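Side-chain contacts in hemolysin BL lytic component L1 (Bacillus cereus, PDB 7NMQ), which is a lytic component of the haemolysin BL enterotoxin and probably takes part in building its alpha-helical pore in target membranes: residues 26-31 with 64-69; 32-37 with 283-288; 119-124 with 309-314. All coordinates share one frame; numbering follows the deposited sequence.

Contact 1: residues 26-31 with 64-69; sequences LYAKTM and INANYW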
ATOM      1  N   LEU A  26       3.260   7.509  -1.860  0.50 13.62           N
ATOM      2  CA  LEU A  26       3.102   8.575  -2.881  0.50 13.68           C
ATOM      3  C   LEU A  26       2.128   9.636  -2.360  0.50 13.48           C
ATOM      4  O   LEU A  26       2.463  10.826  -2.350  0.50 14.59           O
ATOM      5  CB  LEU A  26       2.583   8.016  -4.208  0.50 14.81           C
ATOM      6  CG  LEU A  26       3.606   7.339  -5.115  0.50 18.08           C
ATOM      7  CD1 LEU A  26       3.367   7.749  -6.557  0.50 16.28           C
ATOM      8  CD2 LEU A  26       5.014   7.671  -4.701  0.50 21.48           C
ATOM      9  N   TYR A  27       0.938   9.217  -1.967  1.00 12.33           N
ATOM     10  CA  TYR A  27      -0.104  10.161  -1.525  1.00 11.80           C
ATOM     11  C   TYR A  27       0.417  10.905  -0.305  1.00 12.14           C
ATOM     12  O   TYR A  27       0.272  12.152  -0.242  1.00 13.07           O
ATOM     13  CB  TYR A  27      -1.387   9.425  -1.139  1.00 12.00           C
ATOM     14  CG  TYR A  27      -2.179   8.880  -2.287  1.00 13.10           C
ATOM     15  CD1 TYR A  27      -2.214   9.506  -3.520  1.00 15.17           C
ATOM     16  CD2 TYR A  27      -2.953   7.726  -2.126  1.00 13.62           C
ATOM     17  CE1 TYR A  27      -2.942   8.978  -4.582  1.00 17.21           C
ATOM     18  CE2 TYR A  27      -3.684   7.200  -3.180  1.00 14.46           C
ATOM     19  CZ  TYR A  27      -3.702   7.830  -4.406  1.00 16.92           C
ATOM     20  OH  TYR A  27      -4.443   7.287  -5.421  1.00 20.65           O
ATOM     21  N   ALA A  28       1.030  10.235   0.666  1.00 12.10           N
ATOM     22  CA  ALA A  28       1.494  10.934   1.885  1.00 11.97           C
ATOM     23  C   ALA A  28       2.536  11.982   1.505  1.00 12.20           C
ATOM     24  O   ALA A  28       2.520  13.134   2.019  1.00 13.67           O
ATOM     25  CB  ALA A  28       2.040   9.932   2.861  1.00 12.67           C
ATOM     26  N   LYS A  29       3.472  11.613   0.662  1.00 12.35           N
ATOM     27  CA  LYS A  29       4.563  12.543   0.322  1.00 13.52           C
ATOM     28  C   LYS A  29       3.976  13.742  -0.433  1.00 14.52           C
ATOM     29  O   LYS A  29       4.473  14.882  -0.300  1.00 15.60           O
ATOM     30  CB  LYS A  29       5.625  11.801  -0.469  1.00 14.81           C
ATOM     31  CG  LYS A  29       6.467  10.888   0.395  1.00 15.90           C
ATOM     32  CD  LYS A  29       7.241   9.867  -0.391  1.00 17.40           C
ATOM     33  CE  LYS A  29       8.020   8.912   0.489  1.00 19.60           C
ATOM     34  NZ  LYS A  29       9.264   9.544   0.994  1.00 22.43           N
ATOM     35  N   THR A  30       2.982  13.514  -1.251  1.00 13.86           N
ATOM     36  CA  THR A  30       2.349  14.570  -2.041  1.00 14.21           C
ATOM     37  C   THR A  30       1.653  15.541  -1.075  1.00 13.89           C
ATOM     38  O   THR A  30       1.814  16.784  -1.188  1.00 14.75           O
ATOM     39  CB  THR A  30       1.403  14.026  -3.103  1.00 15.75           C
ATOM     40  OG1 THR A  30       2.115  13.100  -3.919  1.00 16.47           O
ATOM     41  CG2 THR A  30       0.887  15.162  -3.947  1.00 18.11           C
ATOM     42  N   MET A  31       0.907  14.998  -0.112  0.50 13.22           N
ATOM     43  CA  MET A  31       0.184  15.829   0.871  0.50 13.75           C
ATOM     44  C   MET A  31       1.179  16.706   1.630  0.50 13.11           C
ATOM     45  O   MET A  31       0.894  17.882   1.812  0.50 13.95           O
ATOM     46  CB  MET A  31      -0.600  14.973   1.864  0.50 13.87           C
ATOM     47  CG  MET A  31      -1.834  14.351   1.265  0.50 13.72           C
ATOM     48  SD  MET A  31      -2.765  15.405   0.151  0.50 18.78           S
ATOM     49  CE  MET A  31      -3.417  16.573   1.338  0.50 16.67           C
ATOM     50  N   ILE A  64      -0.219  16.036   9.168  1.00 11.10           N
ATOM     51  CA  ILE A  64      -0.038  15.172  10.377  1.00 11.63           C
ATOM     52  C   ILE A  64      -0.418  13.740  10.008  1.00 11.70           C
ATOM     53  O   ILE A  64       0.329  12.814  10.377  1.00 12.12           O
ATOM     54  CB  ILE A  64      -0.877  15.707  11.533  1.00 12.36           C
ATOM     55  CG1 ILE A  64      -0.199  16.966  12.078  1.00 13.31           C
ATOM     56  CG2 ILE A  64      -1.140  14.685  12.618  1.00 13.19           C
ATOM     57  CD1 ILE A  64      -1.023  17.679  13.043  1.00 15.11           C
ATOM     58  N   ASN A  65      -1.544  13.540   9.341  1.00 11.75           N
ATOM     59  CA  ASN A  65      -1.966  12.154   9.008  1.00 11.56           C
ATOM     60  C   ASN A  65      -0.948  11.524   8.064  1.00 11.59           C
ATOM     61  O   ASN A  65      -0.687  10.291   8.143  1.00 12.05           O
ATOM     62  CB  ASN A  65      -3.361  12.140   8.397  1.00 11.34           C
ATOM     63  CG  ASN A  65      -4.453  12.395   9.395  1.00 12.05           C
ATOM     64  OD1 ASN A  65      -4.247  12.297  10.595  1.00 14.05           O
ATOM     65  ND2 ASN A  65      -5.597  12.776   8.868  1.00 13.74           N
ATOM     66  N   ALA A  66      -0.406  12.303   7.131  1.00 11.79           N
ATOM     67  CA  ALA A  66       0.569  11.772   6.167  1.00 11.65           C
ATOM     68  C   ALA A  66       1.806  11.330   6.934  1.00 11.38           C
ATOM     69  O   ALA A  66       2.394  10.264   6.630  1.00 11.59           O
ATOM     70  CB  ALA A  66       0.860  12.801   5.122  1.00 12.52           C
ATOM     71  N   ASN A  67       2.265  12.143   7.877  1.00 12.36           N
ATOM     72  CA  ASN A  67       3.460  11.771   8.667  1.00 13.63           C
ATOM     73  C   ASN A  67       3.144  10.576   9.572  1.00 13.79           C
ATOM     74  O   ASN A  67       4.038   9.760   9.794  1.00 13.88           O
ATOM     75  CB  ASN A  67       3.995  12.962   9.452  1.00 14.22           C
ATOM     76  CG  ASN A  67       4.824  13.865   8.573  1.00 16.43           C
ATOM     77  OD1 ASN A  67       5.846  13.440   8.045  1.00 19.53           O
ATOM     78  ND2 ASN A  67       4.322  15.052   8.304  1.00 17.25           N
ATOM     79  N   TYR A  68       1.908  10.410  10.026  1.00 11.93           N
ATOM     80  CA  TYR A  68       1.535   9.243  10.851  1.00 12.31           C
ATOM     81  C   TYR A  68       1.667   8.005   9.968  1.00 12.23           C
ATOM     82  O   TYR A  68       2.180   6.981  10.449  1.00 12.16           O
ATOM     83  CB  TYR A  68       0.090   9.315  11.335  1.00 12.37           C
ATOM     84  CG  TYR A  68      -0.274   8.196  12.269  1.00 13.37           C
ATOM     85  CD1 TYR A  68      -0.003   8.288  13.617  1.00 14.58           C
ATOM     86  CD2 TYR A  68      -0.879   7.035  11.790  1.00 12.60           C
ATOM     87  CE1 TYR A  68      -0.333   7.247  14.475  1.00 15.51           C
ATOM     88  CE2 TYR A  68      -1.253   6.007  12.644  1.00 13.40           C
ATOM     89  CZ  TYR A  68      -0.963   6.113  13.985  1.00 14.76           C
ATOM     90  OH  TYR A  68      -1.304   5.115  14.845  1.00 16.62           O
ATOM     91  N   TRP A  69       1.190   8.053   8.734  1.00 11.57           N
ATOM     92  CA  TRP A  69       1.392   6.918   7.788  1.00 11.21           C
ATOM     93  C   TRP A  69       2.883   6.600   7.759  1.00 11.99           C
ATOM     94  O   TRP A  69       3.283   5.423   7.936  1.00 12.88           O
ATOM     95  CB  TRP A  69       0.842   7.187   6.378  1.00 11.07           C
ATOM     96  CG  TRP A  69       1.445   6.240   5.389  1.00 11.23           C
ATOM     97  CD1 TRP A  69       2.438   6.488   4.493  1.00 12.47           C
ATOM     98  CD2 TRP A  69       1.205   4.819   5.339  1.00 11.75           C
ATOM     99  NE1 TRP A  69       2.802   5.330   3.845  1.00 12.85           N
ATOM    100  CE2 TRP A  69       2.077   4.287   4.360  1.00 12.97           C
ATOM    101  CE3 TRP A  69       0.341   3.969   6.034  1.00 12.62           C
ATOM    102  CZ2 TRP A  69       2.072   2.936   4.013  1.00 13.52           C
ATOM    103  CZ3 TRP A  69       0.368   2.632   5.703  1.00 13.64           C
ATOM    104  CH2 TRP A  69       1.203   2.134   4.711  1.00 13.80           C
TER

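Contact 2: residues 32-37 with 283-288; sequences IKQPNV and LTNAKE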
ATOM      1  N   ILE A  32       2.283  16.128   2.090  1.00 12.41           N
ATOM      2  CA  ILE A  32       3.306  16.843   2.914  1.00 13.46           C
ATOM      3  C   ILE A  32       3.860  18.021   2.109  1.00 13.67           C
ATOM      4  O   ILE A  32       4.193  19.068   2.710  1.00 15.16           O
ATOM      5  CB  ILE A  32       4.380  15.845   3.409  1.00 14.04           C
ATOM      6  CG1 ILE A  32       3.760  14.948   4.482  1.00 15.87           C
ATOM      7  CG2 ILE A  32       5.637  16.574   3.901  1.00 15.54           C
ATOM      8  CD1 ILE A  32       4.562  13.745   4.810  1.00 18.66           C
ATOM      9  N   LYS A  33       3.979  17.902   0.809  1.00 13.40           N
ATOM     10  CA  LYS A  33       4.617  18.951  -0.024  1.00 14.80           C
ATOM     11  C   LYS A  33       3.600  19.999  -0.467  1.00 14.28           C
ATOM     12  O   LYS A  33       4.023  21.045  -0.889  1.00 16.85           O
ATOM     13  CB  LYS A  33       5.336  18.294  -1.209  1.00 17.14           C
ATOM     14  CG  LYS A  33       6.775  17.867  -0.906  1.00 23.84           C
ATOM     15  CD  LYS A  33       7.614  17.564  -2.114  1.00 28.75           C
ATOM     16  CE  LYS A  33       8.433  18.717  -2.654  1.00 32.21           C
ATOM     17  NZ  LYS A  33       9.053  18.354  -3.953  1.00 31.94           N
ATOM     18  N   GLN A  34       2.310  19.759  -0.354  1.00 13.01           N
ATOM     19  CA  GLN A  34       1.321  20.738  -0.809  1.00 13.43           C
ATOM     20  C   GLN A  34       1.182  21.812   0.264  1.00 14.77           C
ATOM     21  O   GLN A  34       0.858  21.517   1.412  1.00 14.94           O
ATOM     22  CB  GLN A  34      -0.007  20.063  -1.073  1.00 14.93           C
ATOM     23  CG  GLN A  34      -0.989  21.075  -1.599  1.00 17.96           C
ATOM     24  CD  GLN A  34      -1.885  20.589  -2.693  1.00 18.27           C
ATOM     25  OE1 GLN A  34      -1.511  19.853  -3.594  1.00 20.64           O
ATOM     26  NE2 GLN A  34      -3.132  20.954  -2.562  1.00 18.09           N
ATOM     27  N   PRO A  35       1.438  23.094  -0.052  1.00 15.24           N
ATOM     28  CA  PRO A  35       1.331  24.125   0.977  1.00 15.20           C
ATOM     29  C   PRO A  35      -0.112  24.508   1.287  1.00 14.61           C
ATOM     30  O   PRO A  35      -1.017  24.136   0.546  1.00 14.03           O
ATOM     31  CB  PRO A  35       2.057  25.308   0.362  1.00 16.23           C
ATOM     32  CG  PRO A  35       1.822  25.132  -1.089  1.00 16.68           C
ATOM     33  CD  PRO A  35       1.923  23.633  -1.332  1.00 16.91           C
ATOM     34  N   ASN A  36      -0.275  25.199   2.414  1.00 14.18           N
ATOM     35  CA  ASN A  36      -1.571  25.837   2.752  1.00 13.50           C
ATOM     36  C   ASN A  36      -2.045  26.649   1.554  1.00 13.92           C
ATOM     37  O   ASN A  36      -1.237  27.386   0.922  1.00 16.00           O
ATOM     38  CB  ASN A  36      -1.503  26.652   4.035  1.00 15.06           C
ATOM     39  CG  ASN A  36      -1.542  25.843   5.312  1.00 16.05           C
ATOM     40  OD1 ASN A  36      -1.459  24.618   5.286  1.00 15.97           O
ATOM     41  ND2 ASN A  36      -1.674  26.532   6.437  1.00 17.70           N
ATOM     42  N   VAL A  37      -3.317  26.573   1.251  1.00 12.19           N
ATOM     43  CA  VAL A  37      -3.835  27.260   0.036  1.00 12.73           C
ATOM     44  C   VAL A  37      -3.672  28.763   0.212  1.00 12.92           C
ATOM     45  O   VAL A  37      -4.031  29.332   1.246  1.00 13.27           O
ATOM     46  CB  VAL A  37      -5.286  26.868  -0.256  1.00 12.84           C
ATOM     47  CG1 VAL A  37      -6.275  27.309   0.811  1.00 13.24           C
ATOM     48  CG2 VAL A  37      -5.752  27.393  -1.594  1.00 13.43           C
ATOM     49  N   LEU A 283      -7.040  22.864  -4.143  1.00 10.80           N
ATOM     50  CA  LEU A 283      -8.016  22.295  -3.211  1.00 10.74           C
ATOM     51  C   LEU A 283      -8.678  21.073  -3.821  1.00 10.31           C
ATOM     52  O   LEU A 283      -8.941  20.099  -3.055  1.00 10.89           O
ATOM     53  CB  LEU A 283      -9.061  23.335  -2.842  1.00 11.79           C
ATOM     54  CG  LEU A 283      -8.474  24.508  -2.064  1.00 13.48           C
ATOM     55  CD1 LEU A 283      -9.571  25.513  -1.881  1.00 16.65           C
ATOM     56  CD2 LEU A 283      -7.881  24.090  -0.718  1.00 15.23           C
ATOM     57  N   THR A 284      -8.974  21.099  -5.098  1.00 10.68           N
ATOM     58  CA  THR A 284      -9.660  19.952  -5.735  1.00 10.66           C
ATOM     59  C   THR A 284      -8.707  18.753  -5.765  1.00 11.06           C
ATOM     60  O   THR A 284      -9.081  17.623  -5.487  1.00 10.91           O
ATOM     61  CB  THR A 284     -10.188  20.307  -7.120  1.00 11.12           C
ATOM     62  OG1 THR A 284     -11.055  21.436  -6.997  1.00 13.13           O
ATOM     63  CG2 THR A 284     -10.958  19.156  -7.720  1.00 12.15           C
ATOM     64  N   ASN A 285      -7.461  19.005  -6.105  0.50 11.64           N
ATOM     65  CA  ASN A 285      -6.393  17.982  -6.108  0.50 11.72           C
ATOM     66  C   ASN A 285      -6.310  17.347  -4.717  0.50 11.42           C
ATOM     67  O   ASN A 285      -6.287  16.108  -4.634  0.50 11.87           O
ATOM     68  CB  ASN A 285      -5.070  18.625  -6.523  0.50 12.76           C
ATOM     69  CG  ASN A 285      -3.923  17.651  -6.592  0.50 13.61           C
ATOM     70  OD1 ASN A 285      -3.961  16.770  -7.427  0.50 14.70           O
ATOM     71  ND2 ASN A 285      -2.883  17.894  -5.804  0.50 15.89           N
ATOM     72  N   ALA A 286      -6.225  18.168  -3.679  1.00 11.10           N
ATOM     73  CA  ALA A 286      -6.118  17.656  -2.300  1.00 10.84           C
ATOM     74  C   ALA A 286      -7.370  16.846  -1.961  1.00 11.01           C
ATOM     75  O   ALA A 286      -7.243  15.823  -1.281  1.00 11.53           O
ATOM     76  CB  ALA A 286      -5.836  18.757  -1.334  1.00 11.68           C
ATOM     77  N   LYS A 287      -8.540  17.325  -2.345  1.00 10.88           N
ATOM     78  CA  LYS A 287      -9.796  16.638  -2.002  1.00 11.26           C
ATOM     79  C   LYS A 287      -9.713  15.209  -2.537  1.00 11.89           C
ATOM     80  O   LYS A 287     -10.096  14.263  -1.823  1.00 12.57           O
ATOM     81  CB  LYS A 287     -10.944  17.414  -2.633  1.00 12.62           C
ATOM     82  CG  LYS A 287     -12.304  16.834  -2.350  1.00 14.60           C
ATOM     83  CD  LYS A 287     -13.408  17.741  -2.841  1.00 17.27           C
ATOM     84  CE  LYS A 287     -13.423  17.965  -4.323  1.00 21.28           C
ATOM     85  NZ  LYS A 287     -13.775  16.800  -5.147  1.00 26.44           N
ATOM     86  N   GLU A 288      -9.278  15.069  -3.764  1.00 11.09           N
ATOM     87  CA  GLU A 288      -9.249  13.752  -4.402  1.00 11.79           C
ATOM     88  C   GLU A 288      -8.269  12.853  -3.639  1.00 12.28           C
ATOM     89  O   GLU A 288      -8.597  11.694  -3.326  1.00 12.45           O
ATOM     90  CB  GLU A 288      -8.919  13.867  -5.875  1.00 12.82           C
ATOM     91  CG  GLU A 288      -9.991  14.598  -6.673  1.00 15.40           C
ATOM     92  CD  GLU A 288     -11.370  13.941  -6.470  1.00 21.65           C
ATOM     93  OE1 GLU A 288     -11.517  12.717  -6.718  1.00 27.23           O
ATOM     94  OE2 GLU A 288     -12.270  14.619  -5.930  1.00 26.91           O
TER

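Contact 3: residues 119-124 with 309-314; sequences TTINTN and KQWNTM. With EDO (1,2-ethanediol), chain F.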
ATOM      1  N   THR A 119       3.423 -22.063  17.781  1.00 12.80           N
ATOM      2  CA  THR A 119       3.456 -20.921  18.713  1.00 13.79           C
ATOM      3  C   THR A 119       3.747 -19.646  17.897  1.00 13.37           C
ATOM      4  O   THR A 119       3.060 -18.616  18.071  1.00 14.39           O
ATOM      5  CB  THR A 119       4.446 -21.179  19.842  1.00 15.18           C
ATOM      6  OG1 THR A 119       3.981 -22.289  20.616  1.00 17.48           O
ATOM      7  CG2 THR A 119       4.656 -19.961  20.715  1.00 17.99           C
ATOM      8  N   THR A 120       4.745 -19.671  17.037  1.00 12.68           N
ATOM      9  CA  THR A 120       5.123 -18.514  16.196  1.00 12.19           C
ATOM     10  C   THR A 120       3.988 -18.150  15.253  1.00 11.98           C
ATOM     11  O   THR A 120       3.659 -16.951  15.130  1.00 13.19           O
ATOM     12  CB  THR A 120       6.367 -18.817  15.374  1.00 12.44           C
ATOM     13  OG1 THR A 120       7.356 -19.160  16.359  1.00 14.26           O
ATOM     14  CG2 THR A 120       6.790 -17.647  14.510  1.00 14.82           C
ATOM     15  N   ILE A 121       3.378 -19.154  14.613  1.00 11.61           N
ATOM     16  CA  ILE A 121       2.256 -18.884  13.688  1.00 12.17           C
ATOM     17  C   ILE A 121       1.168 -18.143  14.454  1.00 12.62           C
ATOM     18  O   ILE A 121       0.582 -17.146  13.927  1.00 13.04           O
ATOM     19  CB  ILE A 121       1.755 -20.190  13.059  1.00 12.33           C
ATOM     20  CG1 ILE A 121       2.780 -20.760  12.100  1.00 12.22           C
ATOM     21  CG2 ILE A 121       0.386 -19.960  12.424  1.00 13.17           C
ATOM     22  CD1 ILE A 121       2.583 -22.244  11.781  1.00 13.93           C
ATOM     23  N   ASN A 122       0.828 -18.633  15.633  1.00 13.00           N
ATOM     24  CA  ASN A 122      -0.295 -18.023  16.381  1.00 14.95           C
ATOM     25  C   ASN A 122       0.083 -16.602  16.805  1.00 14.49           C
ATOM     26  O   ASN A 122      -0.761 -15.705  16.743  1.00 16.79           O
ATOM     27  CB  ASN A 122      -0.655 -18.841  17.604  1.00 17.03           C
ATOM     28  CG  ASN A 122      -1.328 -20.134  17.215  1.00 17.86           C
ATOM     29  OD1 ASN A 122      -1.850 -20.289  16.107  1.00 21.94           O
ATOM     30  ND2 ASN A 122      -1.346 -21.062  18.142  1.00 20.87           N
ATOM     31  N   THR A 123       1.314 -16.375  17.209  1.00 14.79           N
ATOM     32  CA  THR A 123       1.819 -15.031  17.572  1.00 15.89           C
ATOM     33  C   THR A 123       1.672 -14.109  16.362  1.00 14.44           C
ATOM     34  O   THR A 123       1.194 -12.975  16.522  1.00 15.99           O
ATOM     35  CB  THR A 123       3.272 -15.043  18.027  1.00 17.16           C
ATOM     36  OG1 THR A 123       3.343 -15.800  19.223  1.00 20.77           O
ATOM     37  CG2 THR A 123       3.868 -13.676  18.282  1.00 19.23           C
ATOM     38  N   ASN A 124       2.079 -14.572  15.183  1.00 13.71           N
ATOM     39  CA  ASN A 124       2.039 -13.773  13.948  1.00 12.56           C
ATOM     40  C   ASN A 124       0.595 -13.443  13.620  1.00 12.88           C
ATOM     41  O   ASN A 124       0.340 -12.304  13.206  1.00 14.13           O
ATOM     42  CB  ASN A 124       2.771 -14.456  12.818  1.00 13.11           C
ATOM     43  CG  ASN A 124       4.256 -14.511  13.092  1.00 13.72           C
ATOM     44  OD1 ASN A 124       4.784 -13.814  13.963  1.00 15.84           O
ATOM     45  ND2 ASN A 124       4.928 -15.320  12.318  1.00 14.53           N
ATOM     46  N   LYS A 309      -5.747 -14.591   7.702  1.00 14.50           N
ATOM     47  CA  LYS A 309      -6.413 -15.837   7.275  1.00 15.51           C
ATOM     48  C   LYS A 309      -5.352 -16.881   6.910  1.00 15.21           C
ATOM     49  O   LYS A 309      -5.527 -18.059   7.304  1.00 17.11           O
ATOM     50  CB  LYS A 309      -7.351 -15.579   6.099  1.00 16.79           C
ATOM     51  CG  LYS A 309      -8.036 -16.804   5.510  1.00 21.92           C
ATOM     52  CD  LYS A 309      -9.173 -16.463   4.553  1.00 27.59           C
ATOM     53  CE  LYS A 309      -8.741 -15.560   3.424  1.00 33.80           C
ATOM     54  NZ  LYS A 309      -7.552 -16.104   2.734  1.00 43.87           N
ATOM     55  N   GLN A 310      -4.286 -16.490   6.219  1.00 14.66           N
ATOM     56  CA  GLN A 310      -3.244 -17.448   5.777  1.00 14.70           C
ATOM     57  C   GLN A 310      -2.514 -17.978   7.005  1.00 13.34           C
ATOM     58  O   GLN A 310      -2.254 -19.215   7.047  1.00 13.99           O
ATOM     59  CB  GLN A 310      -2.233 -16.878   4.815  1.00 15.74           C
ATOM     60  CG  GLN A 310      -2.872 -16.318   3.565  1.00 17.89           C
ATOM     61  CD  GLN A 310      -3.736 -17.269   2.780  1.00 22.16           C
ATOM     62  OE1 GLN A 310      -3.510 -18.486   2.709  1.00 24.87           O
ATOM     63  NE2 GLN A 310      -4.716 -16.686   2.110  1.00 27.17           N
ATOM     64  N   TRP A 311      -2.216 -17.132   7.988  1.00 12.33           N
ATOM     65  CA  TRP A 311      -1.559 -17.663   9.217  1.00 12.32           C
ATOM     66  C   TRP A 311      -2.506 -18.621   9.937  1.00 13.21           C
ATOM     67  O   TRP A 311      -2.045 -19.650  10.443  1.00 14.27           O
ATOM     68  CB  TRP A 311      -1.138 -16.529  10.153  1.00 12.14           C
ATOM     69  CG  TRP A 311       0.089 -15.771   9.779  1.00 11.96           C
ATOM     70  CD1 TRP A 311       0.120 -14.429   9.559  1.00 12.96           C
ATOM     71  CD2 TRP A 311       1.426 -16.257   9.596  1.00 12.08           C
ATOM     72  NE1 TRP A 311       1.401 -14.041   9.287  1.00 13.08           N
ATOM     73  CE2 TRP A 311       2.236 -15.142   9.325  1.00 11.57           C
ATOM     74  CE3 TRP A 311       2.046 -17.501   9.687  1.00 13.09           C
ATOM     75  CZ2 TRP A 311       3.598 -15.252   9.083  1.00 12.54           C
ATOM     76  CZ3 TRP A 311       3.401 -17.603   9.490  1.00 14.15           C
ATOM     77  CH2 TRP A 311       4.181 -16.488   9.196  1.00 12.65           C
ATOM     78  N   ASN A 312      -3.770 -18.277  10.027  1.00 13.60           N
ATOM     79  CA  ASN A 312      -4.741 -19.162  10.709  1.00 14.59           C
ATOM     80  C   ASN A 312      -4.852 -20.515   9.992  1.00 15.07           C
ATOM     81  O   ASN A 312      -4.870 -21.545  10.670  1.00 16.01           O
ATOM     82  CB  ASN A 312      -6.084 -18.479  10.844  1.00 16.00           C
ATOM     83  CG  ASN A 312      -6.013 -17.315  11.804  1.00 17.36           C
ATOM     84  OD1 ASN A 312      -5.111 -17.214  12.629  1.00 18.96           O
ATOM     85  ND2 ASN A 312      -7.005 -16.463  11.725  1.00 20.49           N
ATOM     86  N   THR A 313      -4.909 -20.524   8.674  1.00 15.25           N
ATOM     87  CA  THR A 313      -4.972 -21.770   7.881  1.00 16.07           C
ATOM     88  C   THR A 313      -3.705 -22.578   8.130  1.00 15.28           C
ATOM     89  O   THR A 313      -3.789 -23.832   8.328  1.00 15.54           O
ATOM     90  CB  THR A 313      -5.185 -21.484   6.403  1.00 18.38           C
ATOM     91  OG1 THR A 313      -6.451 -20.807   6.326  1.00 21.27           O
ATOM     92  CG2 THR A 313      -5.207 -22.741   5.575  1.00 20.19           C
ATOM     93  N   MET A 314      -2.568 -21.908   8.147  0.50 13.95           N
ATOM     94  CA  MET A 314      -1.280 -22.593   8.338  0.50 13.46           C
ATOM     95  C   MET A 314      -1.264 -23.201   9.750  0.50 13.95           C
ATOM     96  O   MET A 314      -0.776 -24.325   9.904  0.50 14.84           O
ATOM     97  CB  MET A 314      -0.142 -21.592   8.145  0.50 12.76           C
ATOM     98  CG  MET A 314       1.211 -22.207   8.135  0.50 12.70           C
ATOM     99  SD  MET A 314       2.427 -20.912   8.076  0.50 12.46           S
ATOM    100  CE  MET A 314       2.028 -20.199   6.472  0.50 12.73           C
TER
HETATM  101  C1  EDO F 505      -0.465 -23.784  20.803  1.00 38.41           C
HETATM  102  O1  EDO F 505      -0.464 -24.923  19.951  1.00 40.13           O
HETATM  103  C2  EDO F 505       0.850 -23.084  20.823  1.00 38.94           C
HETATM  104  O2  EDO F 505       1.928 -23.896  20.390  1.00 38.19           O
HETATM  105  O   HOH W   1      -4.015 -18.449  14.912  1.00 36.86           O

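Contact 1: residues 26-31 with 64-69
Ala28 and Ala66 meet methyl to methyl, CB to CB at 3.8 Å, at the point where helix 10-33 crosses helix 45-103. With no side chain longer than a methyl between them, the backbones come very close here: the CA atoms of Ala28 and Ala66 are only 4.5 Å apart, and the axes of the two short segments are inclined at 141°, roughly antiparallel. Each methyl also lies against the opposite main chain, Ala66 CB 3.5 Å from Ala28 O. Trp69, one turn further along, also reaches the methyl of Ala28. Its first torsion sets CG anti to the backbone N (chi1 162°), which carries the indole across to helix 10-33, where CD1 lies 3.8 Å from Ala28 CB in an oblique approach. The indole N-H is used on the same helix, since NE1 is hydrogen-bonded to OD1 of Asp25. Met31 adds a looser touch through the root of its side chain, CB to Ala66 CB at 4.2 Å, while in the conformer described its bent thioether chain heads off toward Thr289 and Leu290 of helix 275-325. Across the two segments there is no hydrogen bond. The contact between them is therefore apolar, and the short methyls are consistent with the close approach of the two backbones; the bond from Trp69 to Asp25 adds a directional tie that probably helps fix how the indole is turned.

Contact 2: residues 32-37 with 283-288
Gln34 and Val37, on the loop that leaves helix 10-33, make a buried contact, part polar and part apolar, with Asn285, Ala286 and Leu283 of helix 275-325 inside the long helical bundle of this ClyA-like toxin. The polar half is a side-chain amide pair. Asn285 ND2 donates to Gln34 OE1 at 3.3 Å with a bent N-H...O angle of 141°, yet the donor sits in the carbonyl plane on a lone pair, and the two amides are nearly coplanar, 20° apart. Asn285 is modelled in two conformers, so this bond may not always be made. Both amides also grip the backbone of Ala226 in strand 225-230: its N-H goes to Gln34 OE1, and its carbonyl receives Asn285 ND2. The loop, the helix and the beta hairpin are thus joined at one place. Gln34 reaches in because CG is anti to the backbone N (chi1 -177°), and its NE2, hydrogen-bonded to the carbonyl of Ser282, passes 3.7 Å from the methyl of Ala286. In the apolar half Val37 and Leu283 cross at about a right angle, with Leu283 CD2 set against the branch point of the valine, 3.8 Å from Val37 CB.

Contact 3: residues 119-124 with 309-314
Asn124 lies over the indole of Trp311, a polar amide resting on an aromatic face. Its CB stands 3.8 Å from the centroid of the five-membered ring in a CH-pi contact, and ND2 extends over the same face to the six-membered ring, 3.4 Å from Trp311 CH2. The amide does not lie flat: its plane is tilted 59° from that of the ring, so this is no parallel stack. In Asn124, CG stands beside the backbone N (chi1 -68°), which lays the side chain along the indole toward its six-membered ring. Ile121, one turn earlier, meets the tryptophan differently. Its CG2 branch presses on the main chain, 3.2 Å from Trp311 O, and approaches the ring obliquely. The side chains of Ile121 and Met314 cross at about a right angle, CD1 of Ile121 lying 3.9 Å from CG of Met314 in the conformer described. The two segments belong to helices 107-154 and 275-325, antiparallel neighbours in the elongated bundle; the segment axes are inclined at 156°. Trp311 also touches Ile84 and Trp347, so its indole meets residues of three other helices, 45-103, 107-154 and 330-357. At the exposed border the contact turns polar: a water donates to Asn122 OD1 at 3.1 Å and to Asn312 OD1 at 2.8 Å, bridging two carbonyl oxygens that could not bond each other directly. Asn312 OD1 is held as well by Ser125. A 1,2-ethanediol, probably from the crystallisation liquor, shares a hydrogen bond of 2.6 Å between its O2 and Thr119 OG1; Asn115 bonds both partners, the diol through OD1 and Thr119 OG1 through its backbone O.

In the fold
Contacts 1 and 2 are neighbours, with centres 11 Å apart, and share helix 10-33; Ile32 links them directly by packing against Ala66. Contact 3 lies much further along the bundle, its centre 31 Å from that of contact 1 and 41 Å from that of contact 2, with contacts 2 and 3 on opposite sides of the chain's centre although both use helix 275-325. Along the chain contact 1 closes before contact 3 opens, whereas contact 2 alternates with each. Segments far apart in the sequence are thus brought together in one bundle, and the hairpin met at contact 2 includes Ala226, between the two predicted transmembrane segments.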